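Long-range contacts in lipoprotein (Bacteroides vulgatus, PDB 3U6G), which is of unknown function but has an immunoglobulin-like fold and belongs to a family of PLAT/LH2- and C2-like lipoproteins, so it may bind calcium: residues G8-V13 with G94-K99; I12-S17 with A59-C64. All blocks are in the same frame, centred on the assembly; numbering follows the deposited sequence. Where two conformers were deposited one is given.

Contact 1: residues G8-V13 with G94-K99; sequences GIHKIV and GYIDDK
Gly94 opens the pairing at a non-hydrogen-bonded position: its CA makes a CA-H...O contact with Lys11 O, 3.3 Å away, and lies beside CD1 of Ile12, whose side chain is on the buried face with those of His10 and Ile96. Tyr95 follows in a hydrogen-bonded pair with Lys11: Tyr95 N donates a hydrogen bond to Lys11 O at 2.8 Å, and Lys11 N returns a bond to Tyr95 O. On the outer face the Lys11 chain is extended to CD and then bends (chi3 67°), which carries CE over one face of the phenol ring, 4.0 Å from CD1. The ammonium itself is too distant for more than a weak cation-pi attraction. Val13 CG2 reaches Tyr95 CE1 at 3.6 Å. Ile96 lies beside His10 on the inner face, its CG1 over the imidazole 3.8 Å from the ring centroid in a CH-pi contact, while CD1 packs near CE1. The imidazole's rotation is fixed from beyond the pair, by ND1 to Thr123 OG1 and NE2 to Gln6 O. Asp97 closes a two-bond ring with Ile9: Asp97 N donates to Ile9 O, and Ile9 N meets Asp97 OD1 at 2.9 Å from above the carboxylate plane. Asp98 makes its link through water, one molecule bridging its OD1 to Lys11 NZ and another joining its backbone N to Ile9 O. Residues Ile96 to Lys99 form a type I' turn, so the whole arrangement is an antiparallel strand laid along the end of a beta hairpin, within an immunoglobulin-like fold.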
loop_
_atom_site.group_PDB
_atom_site.type_symbol
_atom_site.label_atom_id
_atom_site.label_comp_id
_atom_site.label_asym_id
_atom_site.label_seq_id
_atom_site.Cartn_x
_atom_site.Cartn_y
_atom_site.Cartn_z
ATOM N N GLY A 8 9.350 6.917 -14.858
ATOM C CA GLY A 8 10.770 6.897 -14.563
ATOM C C GLY A 8 11.066 5.885 -13.488
ATOM O O GLY A 8 10.237 5.026 -13.203
ATOM N N ILE A 9 12.252 5.973 -12.899
ATOM C CA ILE A 9 12.594 5.105 -11.780
ATOM C C ILE A 9 12.035 5.736 -10.504
ATOM O O ILE A 9 12.476 6.798 -10.071
ATOM C CB ILE A 9 14.111 4.837 -11.670
ATOM C CG1 ILE A 9 14.616 4.072 -12.901
ATOM C CG2 ILE A 9 14.416 4.033 -10.406
ATOM C CD1 ILE A 9 16.134 3.873 -12.923
ATOM N N HIS A 10 11.014 5.086 -9.951
ATOM C CA HIS A 10 10.433 5.504 -8.682
ATOM C C HIS A 10 11.168 4.786 -7.568
ATOM O O HIS A 10 11.573 3.617 -7.714
ATOM C CB HIS A 10 8.935 5.186 -8.635
ATOM C CG HIS A 10 8.143 5.981 -9.611
ATOM N ND1 HIS A 10 7.129 6.835 -9.234
ATOM C CD2 HIS A 10 8.279 6.122 -10.949
ATOM C CE1 HIS A 10 6.671 7.462 -10.299
ATOM N NE2 HIS A 10 7.354 7.047 -11.353
ATOM N N LYS A 11 11.337 5.481 -6.447
ATOM C CA LYS A 11 12.062 4.914 -5.327
ATOM C C LYS A 11 11.473 5.373 -4.013
ATOM O O LYS A 11 11.046 6.519 -3.897
ATOM C CB LYS A 11 13.538 5.339 -5.411
ATOM C CG LYS A 11 14.418 4.786 -4.302
ATOM C CD LYS A 11 15.898 4.810 -4.648
ATOM C CE LYS A 11 16.432 6.195 -4.747
ATOM N NZ LYS A 11 17.932 6.155 -4.890
ATOM N N ILE A 12 11.519 4.482 -3.021
ATOM C CA ILE A 12 11.212 4.805 -1.641
ATOM C C ILE A 12 12.397 4.434 -0.770
ATOM O O ILE A 12 12.927 3.345 -0.864
ATOM C CB ILE A 12 9.975 4.007 -1.150
ATOM C CG1 ILE A 12 8.718 4.467 -1.888
ATOM C CG2 ILE A 12 9.803 4.101 0.377
ATOM C CD1 ILE A 12 8.135 5.772 -1.428
ATOM N N VAL A 13 12.798 5.370 0.077
ATOM C CA VAL A 13 13.804 5.124 1.089
ATOM C C VAL A 13 13.161 5.292 2.452
ATOM O O VAL A 13 12.445 6.258 2.681
ATOM C CB VAL A 13 14.977 6.118 0.968
ATOM C CG1 VAL A 13 15.914 5.984 2.199
ATOM C CG2 VAL A 13 15.738 5.869 -0.312
ATOM N N GLY A 94 10.132 9.685 -1.038
ATOM C CA GLY A 94 9.767 9.202 -2.362
ATOM C C GLY A 94 10.474 10.011 -3.437
ATOM O O GLY A 94 10.512 11.242 -3.365
ATOM N N TYR A 95 11.019 9.307 -4.428
ATOM C CA TYR A 95 11.779 9.909 -5.518
ATOM C C TYR A 95 11.281 9.433 -6.868
ATOM O O TYR A 95 10.772 8.318 -7.002
ATOM C CB TYR A 95 13.262 9.528 -5.464
ATOM C CG TYR A 95 13.952 9.640 -4.135
ATOM C CD1 TYR A 95 13.772 8.669 -3.171
ATOM C CD2 TYR A 95 14.832 10.697 -3.864
ATOM C CE1 TYR A 95 14.414 8.739 -1.963
ATOM C CE2 TYR A 95 15.491 10.765 -2.641
ATOM C CZ TYR A 95 15.266 9.782 -1.691
ATOM O OH TYR A 95 15.891 9.793 -0.456
ATOM N N ILE A 96 11.480 10.270 -7.878
ATOM C CA ILE A 96 11.428 9.849 -9.260
ATOM C C ILE A 96 12.716 10.318 -9.937
ATOM O O ILE A 96 13.035 11.519 -9.931
ATOM C CB ILE A 96 10.203 10.431 -10.020
ATOM C CG1 ILE A 96 8.902 10.096 -9.290
ATOM C CG2 ILE A 96 10.144 9.905 -11.470
ATOM C CD1 ILE A 96 7.678 10.697 -9.936
ATOM N N ASP A 97 13.470 9.375 -10.496
ATOM C CA ASP A 97 14.762 9.678 -11.137
ATOM C C ASP A 97 15.637 10.562 -10.240
ATOM O O ASP A 97 16.203 11.557 -10.693
ATOM C CB ASP A 97 14.551 10.349 -12.490
ATOM C CG ASP A 97 13.847 9.448 -13.487
ATOM O OD1 ASP A 97 14.019 8.209 -13.431
ATOM O OD2 ASP A 97 13.133 10.000 -14.343
ATOM N N ASP A 98 15.737 10.172 -8.970
ATOM C CA ASP A 98 16.598 10.821 -7.961
ATOM C C ASP A 98 16.129 12.175 -7.456
ATOM O O ASP A 98 16.749 12.727 -6.555
ATOM C CB ASP A 98 18.058 10.958 -8.427
ATOM C CG ASP A 98 18.686 9.627 -8.845
ATOM O OD1 ASP A 98 18.517 8.622 -8.129
ATOM O OD2 ASP A 98 19.385 9.602 -9.881
ATOM N N LYS A 99 15.023 12.687 -7.988
ATOM C CA LYS A 99 14.422 13.902 -7.467
ATOM C C LYS A 99 13.419 13.530 -6.372
ATOM O O LYS A 99 12.570 12.663 -6.574
ATOM C CB LYS A 99 13.704 14.663 -8.571
ATOM C CG LYS A 99 13.051 15.956 -8.112
ATOM C CD LYS A 99 12.393 16.696 -9.266
ATOM C CE LYS A 99 11.699 17.975 -8.813
ATOM N NZ LYS A 99 11.180 18.753 -9.978
HETATM O O HOH W 1 14.645 7.545 -8.214
HETATM O O HOH W 2 18.104 8.656 -5.559
#

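Contact 2: residues I12-S17 with A59-C64; sequences IVIQQS and ATMSCC
Ile14 and the selenomethionine Met61 lie side by side on the inner face. In the conformer described, one of two for Met61, CG sits between the backbone N and the carbonyl carbon (chi1 72°), and the bend at chi2 (88°) places SE 3.7 Å from Ile14 CD1, a contact that holds for this conformer alone. The Ile14 chain runs on extended past CG1 to present that methyl. The backbones beneath are joined by Ile14 N to Met61 O, 2.8 Å and nearly straight, and by the return bond from Met61 N to Ile14 O; Ile12 and Cys63 repeat the pattern. On the outer face Thr60 divides its two branches. OG1 accepts a weak bond from Gln15 NE2 at 3.4 Å, whereas CG2, anti to the backbone N, turns to Val13 CG1 at 3.9 Å. Val13 CG2 meets Ser62 CB, so this valine spans two residues of the opposite strand. Past the last bridge, Gln16 N still reaches Ala59 O at 3.2 Å. Strand 10-18 continues the sheet on its other edge to strand 87-96, and inward Ile12 and Ile14 pack on Cys74 of strand 71-80, with Val27 of strand 24-33 also against Ile14.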
loop_
_atom_site.group_PDB
_atom_site.type_symbol
_atom_site.label_atom_id
_atom_site.label_comp_id
_atom_site.label_asym_id
_atom_site.label_seq_id
_atom_site.Cartn_x
_atom_site.Cartn_y
_atom_site.Cartn_z
ATOM N N ILE A 12 11.519 4.482 -3.021
ATOM C CA ILE A 12 11.212 4.805 -1.641
ATOM C C ILE A 12 12.397 4.434 -0.770
ATOM O O ILE A 12 12.927 3.345 -0.864
ATOM C CB ILE A 12 9.975 4.007 -1.150
ATOM C CG1 ILE A 12 8.718 4.467 -1.888
ATOM C CG2 ILE A 12 9.803 4.101 0.377
ATOM C CD1 ILE A 12 8.135 5.772 -1.428
ATOM N N VAL A 13 12.798 5.370 0.077
ATOM C CA VAL A 13 13.804 5.124 1.089
ATOM C C VAL A 13 13.161 5.292 2.452
ATOM O O VAL A 13 12.445 6.258 2.681
ATOM C CB VAL A 13 14.977 6.118 0.968
ATOM C CG1 VAL A 13 15.914 5.984 2.199
ATOM C CG2 VAL A 13 15.738 5.869 -0.312
ATOM N N ILE A 14 13.411 4.338 3.352
ATOM C CA ILE A 14 12.916 4.425 4.725
ATOM C C ILE A 14 14.089 4.395 5.691
ATOM O O ILE A 14 14.984 3.553 5.569
ATOM C CB ILE A 14 11.948 3.262 5.063
ATOM C CG1 ILE A 14 10.791 3.241 4.060
ATOM C CG2 ILE A 14 11.440 3.402 6.481
ATOM C CD1 ILE A 14 9.941 2.003 4.102
ATOM N N GLN A 15 14.088 5.335 6.634
ATOM C CA GLN A 15 15.095 5.357 7.699
ATOM C C GLN A 15 14.399 5.458 9.042
ATOM O O GLN A 15 13.445 6.191 9.178
ATOM C CB GLN A 15 16.014 6.561 7.547
ATOM C CG GLN A 15 16.844 6.555 6.280
ATOM C CD GLN A 15 17.850 7.687 6.231
ATOM O OE1 GLN A 15 17.488 8.859 6.320
ATOM N NE2 GLN A 15 19.125 7.341 6.081
ATOM N N GLN A 16 14.899 4.748 10.045
ATOM C CA GLN A 16 14.337 4.869 11.383
ATOM C C GLN A 16 15.438 5.171 12.374
ATOM O O GLN A 16 16.588 4.841 12.126
ATOM C CB GLN A 16 13.598 3.594 11.797
ATOM C CG GLN A 16 14.461 2.342 11.790
ATOM C CD GLN A 16 13.828 1.199 12.546
ATOM O OE1 GLN A 16 12.824 1.377 13.244
ATOM N NE2 GLN A 16 14.404 0.002 12.403
ATOM N N SER A 17 15.048 5.794 13.489
ATOM C CA SER A 17 15.955 6.124 14.584
ATOM C C SER A 17 15.172 6.197 15.888
ATOM O O SER A 17 13.958 6.429 15.885
ATOM C CB SER A 17 16.656 7.462 14.315
ATOM O OG SER A 17 15.722 8.505 14.066
ATOM N N ALA A 59 18.825 0.290 9.895
ATOM C CA ALA A 59 18.719 1.750 9.863
ATOM C C ALA A 59 18.099 2.296 8.563
ATOM O O ALA A 59 17.367 3.285 8.620
ATOM C CB ALA A 59 20.079 2.400 10.106
ATOM N N THR A 60 18.413 1.677 7.416
ATOM C CA THR A 60 17.938 2.136 6.105
ATOM C C THR A 60 17.522 0.991 5.188
ATOM O O THR A 60 18.201 -0.028 5.088
ATOM C CB THR A 60 19.022 2.960 5.332
ATOM O OG1 THR A 60 19.593 3.945 6.193
ATOM C CG2 THR A 60 18.426 3.644 4.092
HETATM N N MSE A 61 16.398 1.183 4.513
HETATM C CA MSE A 61 16.018 0.289 3.436
HETATM C C MSE A 61 15.494 1.104 2.269
HETATM O O MSE A 61 14.948 2.184 2.427
HETATM C CB MSE A 61 15.002 -0.748 3.910
HETATM C CG MSE A 61 13.620 -0.224 4.164
HETATM SE SE MSE A 61 12.479 -0.244 2.574
HETATM C CE MSE A 61 13.358 -1.592 1.534
ATOM N N SER A 62 15.713 0.590 1.071
ATOM C CA SER A 62 15.165 1.238 -0.091
ATOM C C SER A 62 14.628 0.218 -1.073
ATOM O O SER A 62 15.049 -0.950 -1.090
ATOM C CB SER A 62 16.204 2.132 -0.757
ATOM O OG SER A 62 17.348 1.388 -1.069
ATOM N N CYS A 63 13.728 0.700 -1.915
ATOM C CA CYS A 63 13.057 -0.108 -2.912
ATOM C C CYS A 63 12.826 0.787 -4.129
ATOM O O CYS A 63 12.431 1.931 -3.977
ATOM C CB CYS A 63 11.708 -0.635 -2.340
ATOM S SG CYS A 63 10.835 -1.755 -3.468
ATOM N N CYS A 64 13.081 0.292 -5.337
ATOM C CA CYS A 64 12.815 1.068 -6.536
ATOM C C CYS A 64 12.195 0.217 -7.611
ATOM O O CYS A 64 12.157 -1.018 -7.505
ATOM C CB CYS A 64 14.096 1.734 -7.069
ATOM S SG CYS A 64 15.309 0.571 -7.731
#

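Strand 10-18 serves both contacts, pairing with strand 87-96 in contact 1 and strand 60-65 in contact 2, and is thus an interior strand. Each has a buried and a more exposed face, but the centre of contact 2 lies about 7 Å from the chain centre, that of contact 1 about 12 Å. Their chemistry differs with what each includes: contact 1 has a turn with two carboxylates, Asp97 bonded to a backbone N-H and Asp98 joined through water to Lys11, while contact 2 is a main-chain ladder with Ile12, Ile14, Met61 and Cys63 inward and polar Gln15, Thr60 and Ser62 outward beside Val13. They share Ile12 and Val13, and Lys11 packs on Cys63 and Cys64.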